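Local atomic coordinates of lipoteichoic acid primase (Listeria monocytogenes, PDB entry 4UOP), a protein that is the extracellular catalytic domain of a sulfatase-family enzyme and carries a bound magnesium ion. Residues 203-206 with 207-211; 262-265 with 266-270. All coordinates share one frame; numbering follows the deposited sequence.

Contact 1: 203-206 with 207-211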
loop_
_atom_site.group_PDB
_atom_site.type_symbol
_atom_site.label_atom_id
_atom_site.label_comp_id
_atom_site.label_asym_id
_atom_site.label_seq_id
_atom_site.Cartn_x
_atom_site.Cartn_y
_atom_site.Cartn_z
ATOM N N ILE B 203 30.448 -9.125 -19.537
ATOM C CA ILE B 203 30.809 -7.905 -18.836
ATOM C C ILE B 203 31.587 -8.256 -17.574
ATOM O O ILE B 203 32.612 -7.636 -17.294
ATOM C CB ILE B 203 29.561 -7.070 -18.482
ATOM C CG1 ILE B 203 28.934 -6.542 -19.773
ATOM C CG2 ILE B 203 29.932 -5.918 -17.556
ATOM C CD1 ILE B 203 27.508 -6.102 -19.605
ATOM N N LEU B 204 31.105 -9.253 -16.834
ATOM C CA LEU B 204 31.767 -9.724 -15.616
ATOM C C LEU B 204 33.126 -10.350 -15.933
ATOM O O LEU B 204 34.087 -10.131 -15.209
ATOM C CB LEU B 204 30.900 -10.739 -14.870
ATOM C CG LEU B 204 29.428 -10.366 -14.605
ATOM C CD1 LEU B 204 28.763 -11.357 -13.654
ATOM C CD2 LEU B 204 29.303 -8.946 -14.096
ATOM N N GLU B 205 33.179 -11.140 -17.006
ATOM C CA GLU B 205 34.415 -11.792 -17.428
ATOM C C GLU B 205 35.513 -10.778 -17.763
ATOM O O GLU B 205 36.675 -10.990 -17.426
ATOM C CB GLU B 205 34.149 -12.705 -18.639
ATOM C CG GLU B 205 35.317 -13.609 -18.994
ATOM C CD GLU B 205 34.968 -14.607 -20.088
ATOM O OE1 GLU B 205 34.302 -14.209 -21.070
ATOM O OE2 GLU B 205 35.348 -15.791 -19.955
ATOM N N GLU B 206 35.152 -9.666 -18.400
ATOM C CA GLU B 206 36.157 -8.659 -18.715
ATOM C C GLU B 206 36.638 -7.905 -17.488
ATOM O O GLU B 206 37.818 -7.574 -17.402
ATOM C CB GLU B 206 35.678 -7.715 -19.813
ATOM C CG GLU B 206 35.681 -8.397 -21.187
ATOM C CD GLU B 206 36.928 -9.264 -21.456
ATOM O OE1 GLU B 206 38.032 -8.694 -21.646
ATOM O OE2 GLU B 206 36.809 -10.519 -21.494
ATOM N N GLN B 207 35.749 -7.674 -16.521
ATOM C CA GLN B 207 36.182 -7.060 -15.272
ATOM C C GLN B 207 37.115 -7.995 -14.509
ATOM O O GLN B 207 38.134 -7.570 -13.955
ATOM C CB GLN B 207 34.973 -6.709 -14.406
ATOM C CG GLN B 207 34.203 -5.510 -14.920
ATOM C CD GLN B 207 32.944 -5.261 -14.120
ATOM O OE1 GLN B 207 32.100 -6.152 -13.974
ATOM N NE2 GLN B 207 32.831 -4.069 -13.557
ATOM N N TYR B 208 36.762 -9.275 -14.497
ATOM C CA TYR B 208 37.574 -10.301 -13.855
ATOM C C TYR B 208 39.002 -10.341 -14.456
ATOM O O TYR B 208 39.991 -10.338 -13.721
ATOM C CB TYR B 208 36.879 -11.645 -14.010
ATOM C CG TYR B 208 37.658 -12.852 -13.540
ATOM C CD1 TYR B 208 37.963 -13.030 -12.208
ATOM C CD2 TYR B 208 38.073 -13.822 -14.448
ATOM C CE1 TYR B 208 38.666 -14.150 -11.778
ATOM C CE2 TYR B 208 38.764 -14.948 -14.034
ATOM C CZ TYR B 208 39.074 -15.104 -12.710
ATOM O OH TYR B 208 39.776 -16.229 -12.340
ATOM N N LYS B 209 39.084 -10.398 -15.778
ATOM C CA LYS B 209 40.377 -10.484 -16.468
ATOM C C LYS B 209 41.229 -9.226 -16.265
ATOM O O LYS B 209 42.462 -9.291 -16.264
ATOM C CB LYS B 209 40.171 -10.758 -17.951
ATOM C CG LYS B 209 39.790 -12.195 -18.237
ATOM C CD LYS B 209 39.632 -12.450 -19.728
ATOM C CE LYS B 209 39.579 -13.935 -20.024
ATOM N NZ LYS B 209 39.883 -14.224 -21.452
ATOM N N ASN B 210 40.569 -8.094 -16.060
ATOM C CA ASN B 210 41.260 -6.841 -15.834
ATOM C C ASN B 210 41.489 -6.464 -14.380
ATOM O O ASN B 210 41.879 -5.335 -14.088
ATOM C CB ASN B 210 40.553 -5.746 -16.613
ATOM C CG ASN B 210 40.767 -5.918 -18.102
ATOM O OD1 ASN B 210 41.717 -5.366 -18.645
ATOM N ND2 ASN B 210 39.955 -6.766 -18.753
ATOM N N ASN B 211 41.272 -7.413 -13.470
ATOM C CA ASN B 211 41.481 -7.178 -12.043
ATOM C C ASN B 211 40.644 -6.054 -11.472
ATOM O O ASN B 211 41.098 -5.336 -10.578
ATOM C CB ASN B 211 42.967 -6.899 -11.752
ATOM C CG ASN B 211 43.718 -8.129 -11.346
ATOM O OD1 ASN B 211 43.249 -9.254 -11.528
ATOM N ND2 ASN B 211 44.910 -7.928 -10.791
HETATM O O HOH W 1 37.540 -13.357 -23.068
#

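Contact 2: 262-265 with 266-270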
loop_
_atom_site.group_PDB
_atom_site.type_symbol
_atom_site.label_atom_id
_atom_site.label_comp_id
_atom_site.label_asym_id
_atom_site.label_seq_id
_atom_site.Cartn_x
_atom_site.Cartn_y
_atom_site.Cartn_z
ATOM N N GLY B 262 21.403 -22.306 -13.302
ATOM C CA GLY B 262 22.421 -23.354 -13.318
ATOM C C GLY B 262 23.451 -23.190 -14.431
ATOM O O GLY B 262 24.642 -23.427 -14.240
ATOM N N GLU B 263 22.992 -22.803 -15.616
ATOM C CA GLU B 263 23.901 -22.540 -16.729
ATOM C C GLU B 263 24.819 -21.331 -16.469
ATOM O O GLU B 263 25.993 -21.345 -16.855
ATOM C CB GLU B 263 23.125 -22.386 -18.038
ATOM C CG GLU B 263 22.509 -23.717 -18.470
ATOM C CD GLU B 263 21.622 -23.620 -19.701
ATOM O OE1 GLU B 263 21.755 -22.655 -20.480
ATOM O OE2 GLU B 263 20.773 -24.520 -19.879
ATOM N N PHE B 264 24.270 -20.296 -15.834
ATOM C CA PHE B 264 25.037 -19.119 -15.451
ATOM C C PHE B 264 26.117 -19.516 -14.441
ATOM O O PHE B 264 27.287 -19.127 -14.596
ATOM C CB PHE B 264 24.094 -18.055 -14.905
ATOM C CG PHE B 264 24.764 -16.808 -14.414
ATOM C CD1 PHE B 264 25.557 -16.035 -15.260
ATOM C CD2 PHE B 264 24.538 -16.364 -13.129
ATOM C CE1 PHE B 264 26.153 -14.871 -14.802
ATOM C CE2 PHE B 264 25.130 -15.196 -12.674
ATOM C CZ PHE B 264 25.933 -14.450 -13.508
ATOM N N ILE B 265 25.742 -20.326 -13.452
ATOM C CA ILE B 265 26.689 -20.834 -12.464
ATOM C C ILE B 265 27.811 -21.643 -13.132
ATOM O O ILE B 265 28.978 -21.482 -12.796
ATOM C CB ILE B 265 25.983 -21.693 -11.391
ATOM C CG1 ILE B 265 25.084 -20.823 -10.513
ATOM C CG2 ILE B 265 26.990 -22.427 -10.525
ATOM C CD1 ILE B 265 24.113 -21.595 -9.647
ATOM N N GLN B 266 27.464 -22.501 -14.085
ATOM C CA GLN B 266 28.477 -23.313 -14.749
ATOM C C GLN B 266 29.495 -22.430 -15.511
ATOM O O GLN B 266 30.696 -22.731 -15.527
ATOM C CB GLN B 266 27.835 -24.353 -15.668
ATOM C CG GLN B 266 28.802 -25.392 -16.221
ATOM C CD GLN B 266 29.528 -26.151 -15.124
ATOM O OE1 GLN B 266 28.907 -26.774 -14.269
ATOM N NE2 GLN B 266 30.844 -26.057 -15.117
ATOM N N LYS B 267 29.028 -21.334 -16.104
ATOM C CA LYS B 267 29.923 -20.378 -16.755
ATOM C C LYS B 267 30.813 -19.640 -15.759
ATOM O O LYS B 267 31.981 -19.410 -16.043
ATOM C CB LYS B 267 29.145 -19.385 -17.618
ATOM C CG LYS B 267 28.557 -20.054 -18.847
ATOM C CD LYS B 267 27.531 -19.183 -19.555
ATOM C CE LYS B 267 28.179 -18.074 -20.366
ATOM N NZ LYS B 267 27.297 -17.633 -21.482
ATOM N N LEU B 268 30.256 -19.270 -14.610
ATOM C CA LEU B 268 31.042 -18.673 -13.538
ATOM C C LEU B 268 32.108 -19.660 -13.050
ATOM O O LEU B 268 33.217 -19.256 -12.725
ATOM C CB LEU B 268 30.152 -18.244 -12.364
ATOM C CG LEU B 268 29.117 -17.142 -12.600
ATOM C CD1 LEU B 268 28.283 -16.939 -11.345
ATOM C CD2 LEU B 268 29.745 -15.829 -13.079
ATOM N N LYS B 269 31.773 -20.943 -12.974
ATOM C CA LYS B 269 32.738 -21.956 -12.538
ATOM C C LYS B 269 33.861 -22.132 -13.572
ATOM O O LYS B 269 35.041 -22.061 -13.221
ATOM C CB LYS B 269 32.054 -23.300 -12.226
ATOM C CG LYS B 269 31.202 -23.290 -10.966
ATOM C CD LYS B 269 30.547 -24.625 -10.672
ATOM C CE LYS B 269 29.851 -24.600 -9.323
ATOM N NZ LYS B 269 29.124 -25.861 -9.022
ATOM N N ASP B 270 33.491 -22.354 -14.833
ATOM C CA ASP B 270 34.462 -22.558 -15.916
ATOM C C ASP B 270 35.422 -21.388 -16.082
ATOM O O ASP B 270 36.607 -21.586 -16.323
ATOM C CB ASP B 270 33.751 -22.782 -17.252
ATOM C CG ASP B 270 33.019 -24.103 -17.312
ATOM O OD1 ASP B 270 33.322 -24.996 -16.493
ATOM O OD2 ASP B 270 32.145 -24.252 -18.198
#

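Contact 1: 203-206 with 207-211
The backbone N-H groups of Gln207, Tyr208 and Lys209 bond to the carbonyls of Ile203, Leu204 and Glu205, and Asn210 N reaches Glu206 O at 3.1 Å, which closes the last turn of helix 193-209. Asn210 grips that carbonyl a second time. Its ND2 donates to Glu206 O at 2.7 Å in a nearly straight bond, 168° at the hydrogen, with the acceptor close to the amide plane. A chi1 of -70° sets CG beside the backbone N, and this folds the amide back over the helix end. One oxygen thus receives two donors from one residue. Lys209 stays extended, and its CG passes 3.4 Å from Glu205 O. The Glu206 chain bends at chi2 and crosses the lysine at a slant, with OE2 4.8 Å from Lys209 NZ. A water spans this gap. It accepts from Lys209 NZ at 3.0 Å and gives only a weak bond to Glu206 OE2. Gln207 leans the other way, with OE1 4.0 Å from Leu204 CD2. Beyond the two segments, Leu204 and Gln207 both pack on Phe214 of strand 214-219. Asn211 has positive phi and donates its N-H to Tyr208 O, while the N-H of the next residue goes to Gln207 O. This is the Schellman motif that ends an alpha helix.

Contact 2: 262-265 with 266-270
Leu268 lays its CD1 methyl over one face of the Phe264 ring, a CH-pi contact 4.2 Å from CD1 to the ring centroid and 23° off the ring normal. The methyl sits toward the rim, and its nearest ring atom is CE2, 3.8 Å from Leu268 CD1. The second methyl, CD2, lies 4.1 Å from Phe264 CZ. With chi1 at 177°, Phe264 CG is anti to its own N and lies beside the carbonyl carbon, which swings the ring toward the next turn. The same pair is tied through the backbone, where Leu268 N donates to Phe264 O at 3.0 Å. Ile265 and Lys269 run side by side, so that Ile265 CG2 touches Lys269 CE at 3.8 Å. Along the exposed side, Gln266 NE2 donates to Asp270 OD1 at 3.0 Å. The amide approaches from above the carboxylate plane. Further out, the Phe264 ring stacks with Tyr197, and Lys267 NZ bonds to Asn198 OD1, both residues of helix 193-209. Trp274 takes part in a cation-pi contact with Lys269 and also touches Ile265 and Leu268. Polar residues thus follow one side of the turns and buried apolar residues another. The arrangement is that of an amphipathic helix packed within an alpha/beta domain of the sulfatase family.

Contact 1 ends helix 193-209, and contact 2 occupies the late turns of helix 246-271. Their centres lie about 15 Å apart, and they meet directly where Leu204 CD1 packs 4.2 Å from Phe264 CZ. Ile273, just past the second helix, also joins them, since it touches both Tyr208 and Leu268. Each helix leads into a strand of the mixed sheet, 214-219 and 277-283, and both strands run parallel to strand 59-65 on its two sides. The magnesium ligands Glu66, Asp284 and His285 directly follow strands 59-65 and 277-283. Thr108 completes the protein ligands. Neither contact supplies a magnesium ligand.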